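Local coordinates for putative mandelate racemase/muconate lactonizing enzyme (Bordetella bronchiseptica, PDB 3DDM), which is of unknown function but belongs to the mandelate racemase/muconate lactonizing enzyme group of the enolase superfamily, with a capping domain beside a TIM-type barrel, at residues I10-V15 / R84-P89; A271-R276 / A301-C306. The protein carries 1 engineered substitution. All coordinates share one frame; numbering follows the deposited sequence.

Contact 1 (I10-V15 / R84-P89); sequences ITPARV and RAFADP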
ATOM      1  N   ILE A  10      -2.584  -1.324 -29.759  1.00 69.23           N
ATOM      2  CA  ILE A  10      -3.361  -2.126 -28.821  1.00 67.34           C
ATOM      3  C   ILE A  10      -4.653  -1.401 -28.462  1.00 65.65           C
ATOM      4  O   ILE A  10      -4.631  -0.212 -28.157  1.00 65.56           O
ATOM      5  CB  ILE A  10      -2.603  -2.353 -27.497  1.00 68.76           C
ATOM      6  CG1 ILE A  10      -1.129  -2.655 -27.768  1.00 69.07           C
ATOM      7  CG2 ILE A  10      -3.255  -3.494 -26.719  1.00 68.20           C
ATOM      8  CD1 ILE A  10      -0.899  -3.941 -28.499  1.00 71.64           C
ATOM      9  N   THR A  11      -5.772  -2.113 -28.482  1.00 63.16           N
ATOM     10  CA  THR A  11      -7.046  -1.501 -28.132  1.00 61.12           C
ATOM     11  C   THR A  11      -7.835  -2.428 -27.221  1.00 59.19           C
ATOM     12  O   THR A  11      -8.766  -3.097 -27.662  1.00 58.90           O
ATOM     13  CB  THR A  11      -7.896  -1.188 -29.383  1.00 61.73           C
ATOM     14  OG1 THR A  11      -7.131  -0.394 -30.300  1.00 62.20           O
ATOM     15  CG2 THR A  11      -9.153  -0.407 -28.985  1.00 60.54           C
ATOM     16  N   PRO A  12      -7.475  -2.468 -25.923  1.00 57.18           N
ATOM     17  CA  PRO A  12      -8.140  -3.317 -24.931  1.00 54.46           C
ATOM     18  C   PRO A  12      -9.649  -3.151 -25.012  1.00 53.57           C
ATOM     19  O   PRO A  12     -10.135  -2.048 -25.248  1.00 54.98           O
ATOM     20  CB  PRO A  12      -7.574  -2.805 -23.614  1.00 54.08           C
ATOM     21  CG  PRO A  12      -6.213  -2.326 -23.999  1.00 54.65           C
ATOM     22  CD  PRO A  12      -6.482  -1.594 -25.275  1.00 55.54           C
ATOM     23  N   ALA A  13     -10.385  -4.240 -24.811  1.00 51.47           N
ATOM     24  CA  ALA A  13     -11.838  -4.195 -24.876  1.00 51.05           C
ATOM     25  C   ALA A  13     -12.486  -4.816 -23.649  1.00 52.25           C
ATOM     26  O   ALA A  13     -13.513  -4.340 -23.165  1.00 52.37           O
ATOM     27  CB  ALA A  13     -12.317  -4.906 -26.122  1.00 49.43           C
ATOM     28  N   ARG A  14     -11.888  -5.894 -23.156  1.00 53.16           N
ATOM     29  CA  ARG A  14     -12.400  -6.590 -21.987  1.00 53.54           C
ATOM     30  C   ARG A  14     -11.199  -7.005 -21.161  1.00 52.80           C
ATOM     31  O   ARG A  14     -10.213  -7.494 -21.705  1.00 52.35           O
ATOM     32  CB  ARG A  14     -13.213  -7.813 -22.419  1.00 56.70           C
ATOM     33  CG  ARG A  14     -13.678  -8.713 -21.281  1.00 62.30           C
ATOM     34  CD  ARG A  14     -14.618  -9.811 -21.794  1.00 67.19           C
ATOM     35  NE  ARG A  14     -14.308 -11.130 -21.236  1.00 71.78           N
ATOM     36  CZ  ARG A  14     -13.221 -11.842 -21.538  1.00 74.21           C
ATOM     37  NH1 ARG A  14     -12.325 -11.373 -22.403  1.00 73.62           N
ATOM     38  NH2 ARG A  14     -13.019 -13.026 -20.968  1.00 75.49           N
ATOM     39  N   VAL A  15     -11.271  -6.787 -19.853  1.00 52.63           N
ATOM     40  CA  VAL A  15     -10.171  -7.133 -18.953  1.00 51.78           C
ATOM     41  C   VAL A  15     -10.709  -7.861 -17.728  1.00 52.65           C
ATOM     42  O   VAL A  15     -11.420  -7.274 -16.914  1.00 53.26           O
ATOM     43  CB  VAL A  15      -9.422  -5.868 -18.489  1.00 50.84           C
ATOM     44  CG1 VAL A  15      -8.286  -6.250 -17.564  1.00 50.33           C
ATOM     45  CG2 VAL A  15      -8.903  -5.096 -19.687  1.00 48.57           C
ATOM     46  N   ARG A  84      -9.447   3.893 -24.448  1.00 55.39           N
ATOM     47  CA  ARG A  84      -8.646   4.469 -25.517  1.00 54.75           C
ATOM     48  C   ARG A  84      -7.746   3.407 -26.121  1.00 55.09           C
ATOM     49  O   ARG A  84      -7.769   2.245 -25.702  1.00 56.46           O
ATOM     50  CB  ARG A  84      -7.789   5.613 -24.979  1.00 53.11           C
ATOM     51  CG  ARG A  84      -6.984   5.244 -23.760  1.00 51.25           C
ATOM     52  CD  ARG A  84      -5.930   6.287 -23.481  1.00 50.84           C
ATOM     53  NE  ARG A  84      -4.933   6.315 -24.543  1.00 51.52           N
ATOM     54  CZ  ARG A  84      -3.789   6.985 -24.471  1.00 52.09           C
ATOM     55  NH1 ARG A  84      -3.500   7.689 -23.384  1.00 52.29           N
ATOM     56  NH2 ARG A  84      -2.923   6.932 -25.474  1.00 51.02           N
ATOM     57  N   ALA A  85      -6.958   3.811 -27.110  1.00 52.98           N
ATOM     58  CA  ALA A  85      -6.034   2.904 -27.767  1.00 51.52           C
ATOM     59  C   ALA A  85      -4.626   3.287 -27.331  1.00 51.10           C
ATOM     60  O   ALA A  85      -4.424   4.356 -26.741  1.00 51.24           O
ATOM     61  CB  ALA A  85      -6.172   3.018 -29.266  1.00 51.98           C
ATOM     62  N   PHE A  86      -3.657   2.417 -27.611  1.00 49.41           N
ATOM     63  CA  PHE A  86      -2.275   2.672 -27.221  1.00 47.50           C
ATOM     64  C   PHE A  86      -1.301   2.240 -28.295  1.00 47.30           C
ATOM     65  O   PHE A  86      -1.426   1.164 -28.865  1.00 47.62           O
ATOM     66  CB  PHE A  86      -1.951   1.942 -25.910  1.00 46.59           C
ATOM     67  CG  PHE A  86      -2.901   2.267 -24.789  1.00 44.21           C
ATOM     68  CD1 PHE A  86      -4.109   1.590 -24.668  1.00 42.19           C
ATOM     69  CD2 PHE A  86      -2.609   3.287 -23.887  1.00 42.98           C
ATOM     70  CE1 PHE A  86      -5.017   1.923 -23.671  1.00 42.14           C
ATOM     71  CE2 PHE A  86      -3.507   3.629 -22.885  1.00 41.88           C
ATOM     72  CZ  PHE A  86      -4.715   2.946 -22.777  1.00 42.90           C
ATOM     73  N   ALA A  87      -0.322   3.090 -28.568  1.00 47.92           N
ATOM     74  CA  ALA A  87       0.665   2.773 -29.581  1.00 50.09           C
ATOM     75  C   ALA A  87       1.261   1.391 -29.315  1.00 50.96           C
ATOM     76  O   ALA A  87       1.483   0.616 -30.239  1.00 51.94           O
ATOM     77  CB  ALA A  87       1.761   3.835 -29.592  1.00 49.48           C
ATOM     78  N   ASP A  88       1.508   1.090 -28.043  1.00 52.68           N
ATOM     79  CA  ASP A  88       2.076  -0.194 -27.635  1.00 53.81           C
ATOM     80  C   ASP A  88       1.873  -0.401 -26.134  1.00 54.20           C
ATOM     81  O   ASP A  88       1.326   0.472 -25.449  1.00 54.13           O
ATOM     82  CB  ASP A  88       3.569  -0.237 -27.964  1.00 55.03           C
ATOM     83  CG  ASP A  88       4.288   1.024 -27.555  1.00 56.71           C
ATOM     84  OD1 ASP A  88       3.988   1.571 -26.472  1.00 58.17           O
ATOM     85  OD2 ASP A  88       5.167   1.468 -28.317  1.00 59.75           O
ATOM     86  N   PRO A  89       2.306  -1.561 -25.599  1.00 53.95           N
ATOM     87  CA  PRO A  89       2.139  -1.819 -24.160  1.00 52.58           C
ATOM     88  C   PRO A  89       2.849  -0.788 -23.275  1.00 50.76           C
ATOM     89  O   PRO A  89       2.328  -0.394 -22.232  1.00 50.91           O
ATOM     90  CB  PRO A  89       2.711  -3.230 -23.993  1.00 52.18           C
ATOM     91  CG  PRO A  89       2.386  -3.875 -25.309  1.00 52.13           C
ATOM     92  CD  PRO A  89       2.762  -2.781 -26.294  1.00 53.29           C
TER

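Contact 2 (A271-R276 / A301-C306); sequences AARSLR and AGLRYC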
ATOM      1  N   ALA A 271      23.003   3.506  -9.278  1.00 50.74           N
ATOM      2  CA  ALA A 271      23.939   4.578  -8.974  1.00 50.20           C
ATOM      3  C   ALA A 271      24.943   4.220  -7.882  1.00 50.21           C
ATOM      4  O   ALA A 271      26.052   4.757  -7.861  1.00 49.89           O
ATOM      5  CB  ALA A 271      23.172   5.835  -8.569  1.00 49.42           C
ATOM      6  N   ALA A 272      24.553   3.322  -6.979  1.00 49.42           N
ATOM      7  CA  ALA A 272      25.412   2.922  -5.866  1.00 48.31           C
ATOM      8  C   ALA A 272      26.192   1.635  -6.100  1.00 48.97           C
ATOM      9  O   ALA A 272      27.326   1.499  -5.645  1.00 48.79           O
ATOM     10  CB  ALA A 272      24.580   2.794  -4.602  1.00 45.81           C
ATOM     11  N   ARG A 273      25.585   0.685  -6.799  1.00 49.13           N
ATOM     12  CA  ARG A 273      26.243  -0.586  -7.074  1.00 48.19           C
ATOM     13  C   ARG A 273      26.572  -1.353  -5.789  1.00 48.19           C
ATOM     14  O   ARG A 273      27.538  -2.118  -5.736  1.00 47.08           O
ATOM     15  CB  ARG A 273      27.516  -0.355  -7.903  1.00 47.20           C
ATOM     16  CG  ARG A 273      27.276   0.416  -9.206  1.00 47.08           C
ATOM     17  CD  ARG A 273      28.585   0.751  -9.887  1.00 45.83           C
ATOM     18  NE  ARG A 273      29.193  -0.434 -10.477  1.00 45.79           N
ATOM     19  CZ  ARG A 273      28.819  -0.953 -11.642  1.00 46.84           C
ATOM     20  NH1 ARG A 273      27.841  -0.380 -12.346  1.00 48.13           N
ATOM     21  NH2 ARG A 273      29.410  -2.052 -12.098  1.00 46.64           N
ATOM     22  N   SER A 274      25.766  -1.137  -4.751  1.00 48.14           N
ATOM     23  CA  SER A 274      25.941  -1.849  -3.489  1.00 48.53           C
ATOM     24  C   SER A 274      25.394  -3.241  -3.776  1.00 48.46           C
ATOM     25  O   SER A 274      25.942  -4.255  -3.322  1.00 48.83           O
ATOM     26  CB  SER A 274      25.143  -1.180  -2.370  1.00 48.56           C
ATOM     27  OG  SER A 274      25.688   0.090  -2.060  1.00 47.93           O
ATOM     28  N   LEU A 275      24.303  -3.275  -4.537  1.00 47.11           N
ATOM     29  CA  LEU A 275      23.703  -4.534  -4.961  1.00 47.70           C
ATOM     30  C   LEU A 275      24.412  -4.888  -6.270  1.00 47.85           C
ATOM     31  O   LEU A 275      24.474  -4.064  -7.185  1.00 49.77           O
ATOM     32  CB  LEU A 275      22.205  -4.363  -5.238  1.00 45.42           C
ATOM     33  CG  LEU A 275      21.323  -3.942  -4.065  1.00 46.13           C
ATOM     34  CD1 LEU A 275      19.890  -3.761  -4.550  1.00 45.79           C
ATOM     35  CD2 LEU A 275      21.394  -4.988  -2.964  1.00 43.06           C
ATOM     36  N   ARG A 276      24.969  -6.090  -6.366  1.00 47.98           N
ATOM     37  CA  ARG A 276      25.632  -6.482  -7.609  1.00 48.75           C
ATOM     38  C   ARG A 276      24.767  -7.448  -8.411  1.00 48.16           C
ATOM     39  O   ARG A 276      25.059  -7.763  -9.564  1.00 48.94           O
ATOM     40  CB  ARG A 276      27.005  -7.088  -7.321  1.00 48.85           C
ATOM     41  CG  ARG A 276      28.021  -6.037  -6.940  1.00 49.59           C
ATOM     42  CD  ARG A 276      29.411  -6.606  -6.843  1.00 52.95           C
ATOM     43  NE  ARG A 276      30.367  -5.716  -7.490  1.00 57.09           N
ATOM     44  CZ  ARG A 276      30.487  -5.580  -8.806  1.00 58.69           C
ATOM     45  NH1 ARG A 276      29.714  -6.288  -9.622  1.00 60.87           N
ATOM     46  NH2 ARG A 276      31.365  -4.720  -9.308  1.00 59.87           N
ATOM     47  N   ALA A 301      25.700  -2.458 -17.170  1.00 43.81           N
ATOM     48  CA  ALA A 301      26.503  -1.835 -16.127  1.00 42.33           C
ATOM     49  C   ALA A 301      27.476  -2.809 -15.478  1.00 42.51           C
ATOM     50  O   ALA A 301      28.096  -2.486 -14.462  1.00 43.33           O
ATOM     51  CB  ALA A 301      25.598  -1.228 -15.073  1.00 41.91           C
ATOM     52  N   GLY A 302      27.603  -4.004 -16.048  1.00 41.51           N
ATOM     53  CA  GLY A 302      28.516  -4.982 -15.488  1.00 40.90           C
ATOM     54  C   GLY A 302      28.014  -5.706 -14.254  1.00 42.87           C
ATOM     55  O   GLY A 302      28.802  -6.256 -13.491  1.00 44.29           O
ATOM     56  N   LEU A 303      26.701  -5.720 -14.051  1.00 44.37           N
ATOM     57  CA  LEU A 303      26.120  -6.400 -12.901  1.00 45.33           C
ATOM     58  C   LEU A 303      25.242  -7.571 -13.357  1.00 46.18           C
ATOM     59  O   LEU A 303      24.889  -7.659 -14.536  1.00 47.90           O
ATOM     60  CB  LEU A 303      25.304  -5.401 -12.093  1.00 46.80           C
ATOM     61  CG  LEU A 303      26.096  -4.157 -11.676  1.00 48.16           C
ATOM     62  CD1 LEU A 303      25.164  -3.150 -11.025  1.00 46.99           C
ATOM     63  CD2 LEU A 303      27.221  -4.558 -10.721  1.00 47.40           C
ATOM     64  N   ARG A 304      24.900  -8.471 -12.436  1.00 45.41           N
ATOM     65  CA  ARG A 304      24.063  -9.630 -12.770  1.00 44.66           C
ATOM     66  C   ARG A 304      22.573  -9.353 -12.628  1.00 44.46           C
ATOM     67  O   ARG A 304      22.142  -8.679 -11.690  1.00 45.33           O
ATOM     68  CB  ARG A 304      24.357 -10.826 -11.860  1.00 45.38           C
ATOM     69  CG  ARG A 304      25.758 -11.359 -11.875  1.00 47.97           C
ATOM     70  CD  ARG A 304      25.846 -12.605 -11.010  1.00 49.17           C
ATOM     71  NE  ARG A 304      25.065 -13.707 -11.562  1.00 52.38           N
ATOM     72  CZ  ARG A 304      25.025 -14.930 -11.036  1.00 54.44           C
ATOM     73  NH1 ARG A 304      25.720 -15.204  -9.936  1.00 54.20           N
ATOM     74  NH2 ARG A 304      24.307 -15.886 -11.618  1.00 52.44           N
ATOM     75  N   TYR A 305      21.796  -9.895 -13.557  1.00 42.84           N
ATOM     76  CA  TYR A 305      20.349  -9.783 -13.518  1.00 42.08           C
ATOM     77  C   TYR A 305      19.824 -11.204 -13.320  1.00 43.86           C
ATOM     78  O   TYR A 305      19.820 -12.013 -14.249  1.00 45.44           O
ATOM     79  CB  TYR A 305      19.807  -9.210 -14.822  1.00 40.09           C
ATOM     80  CG  TYR A 305      18.340  -9.503 -15.027  1.00 39.83           C
ATOM     81  CD1 TYR A 305      17.396  -9.148 -14.060  1.00 39.45           C
ATOM     82  CD2 TYR A 305      17.892 -10.140 -16.186  1.00 38.47           C
ATOM     83  CE1 TYR A 305      16.034  -9.416 -14.242  1.00 39.10           C
ATOM     84  CE2 TYR A 305      16.529 -10.414 -16.381  1.00 39.70           C
ATOM     85  CZ  TYR A 305      15.605 -10.046 -15.405  1.00 40.37           C
ATOM     86  OH  TYR A 305      14.256 -10.279 -15.601  1.00 40.34           O
ATOM     87  N   CYS A 306      19.400 -11.516 -12.101  1.00 45.15           N
ATOM     88  CA  CYS A 306      18.885 -12.844 -11.789  1.00 45.05           C
ATOM     89  C   CYS A 306      17.490 -12.775 -11.206  1.00 44.45           C
ATOM     90  O   CYS A 306      17.320 -12.625  -9.996  1.00 46.19           O
ATOM     91  CB  CYS A 306      19.808 -13.553 -10.801  1.00 43.36           C
ATOM     92  SG  CYS A 306      21.447 -13.877 -11.462  1.00 50.48           S
TER

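Contact 1 (I10-V15 / R84-P89)
A lone antiparallel bridge, made by I10 and F86 where neither residue is in a regular strand, holds these two loops together. I10 N donates to F86 O at 2.9 Å (N-H...O angle 163°) and F86 N returns a bond to I10 O, also 2.9 Å, which defines a hydrogen-bonded pair with the CA atoms 5.2 Å apart. A85 CA lies 3.4 Å from I10 O, close enough for a weak CA-H...O contact beside the second bond. Side chains add further contacts around the bridge. I10 sets CG1 beside its backbone N (chi1 -42°). I10 CG1 meets D88 CA and lies 4.2 Å from P89 CD. The P12 and F86 side chains cross at about a right angle, and P12 CD reaches the F86 ring edge at CD1, 4.0 Å away. A85 CB rests 3.7 Å from T11 OG1. R84 folds back within its own segment: NE and NH2 both bind A85 O, side-on, while CE2 of F86 sits over one guanidinium face near its rim. Helix 110-131 receives I10 at L124, and D88 caps helix 89-98 through Q91 N. The bridge thus ties the lead-in to strand 14-23 to the loop between helices 65-81 and 89-98, within the sheet-plus-helices N-terminal domain of the enolase superfamily.

Contact 2 (A271-R276 / A301-C306)
R273 lays its guanidinium over the L303 side chain, with CD2 of L303 3.6 Å from R273 NH2 and one face of the group turned to the leucine methyls. The two segments belong to a beta-alpha-beta unit of the TIM-type barrel, strand 275-278, helix 287-300 and strand 304-309, and meet beside its two strands. The guanidinium approaches A301 O end-on: NH2 at 2.7 Å and NH1 at 3.0 Å both donate to this one oxygen, which lies in the guanidinium plane. A bend at chi3 (73°) turns the head of R273 toward that carbonyl. The arginine therefore binds the carbonyl of the first residue beyond helix 287-300. G302, with positive phi, is the C-prime residue of the Schellman motif that ends this helix. R276 crosses L303 at about a right angle and brings NH1 to the same CD2 methyl, while G302 O lies 4.0 Å from R276 NH1, in the guanidinium plane but beyond bonding distance. L303 also touches V298 of the helix and M278 of strand 275-278. The parallel strands are joined by a backbone bond, R304 N to R276 O, 3.0 Å long with an N-H...O angle of 155°.

Contact 1 belongs to the N-terminal domain and contact 2 to the barrel domain. Their centres lie 34 Å apart and their nearest atoms about 16 Å apart, so they do not touch. They come in series along the chain, with contact 1 complete before contact 2 opens, and share no helix, strand or sheet. The centre of contact 1, beside strand 14-23 of the three-stranded antiparallel sheet, lies about 25 Å from the centre of the chain; that of contact 2, beside two neighbouring parallel barrel strands, lies about 17 Å from it. The 68 residues between the segments of contact 1 include two further strands, whereas contact 2 spans one local crossover. Each contact therefore closes within its own domain, without bridging the two.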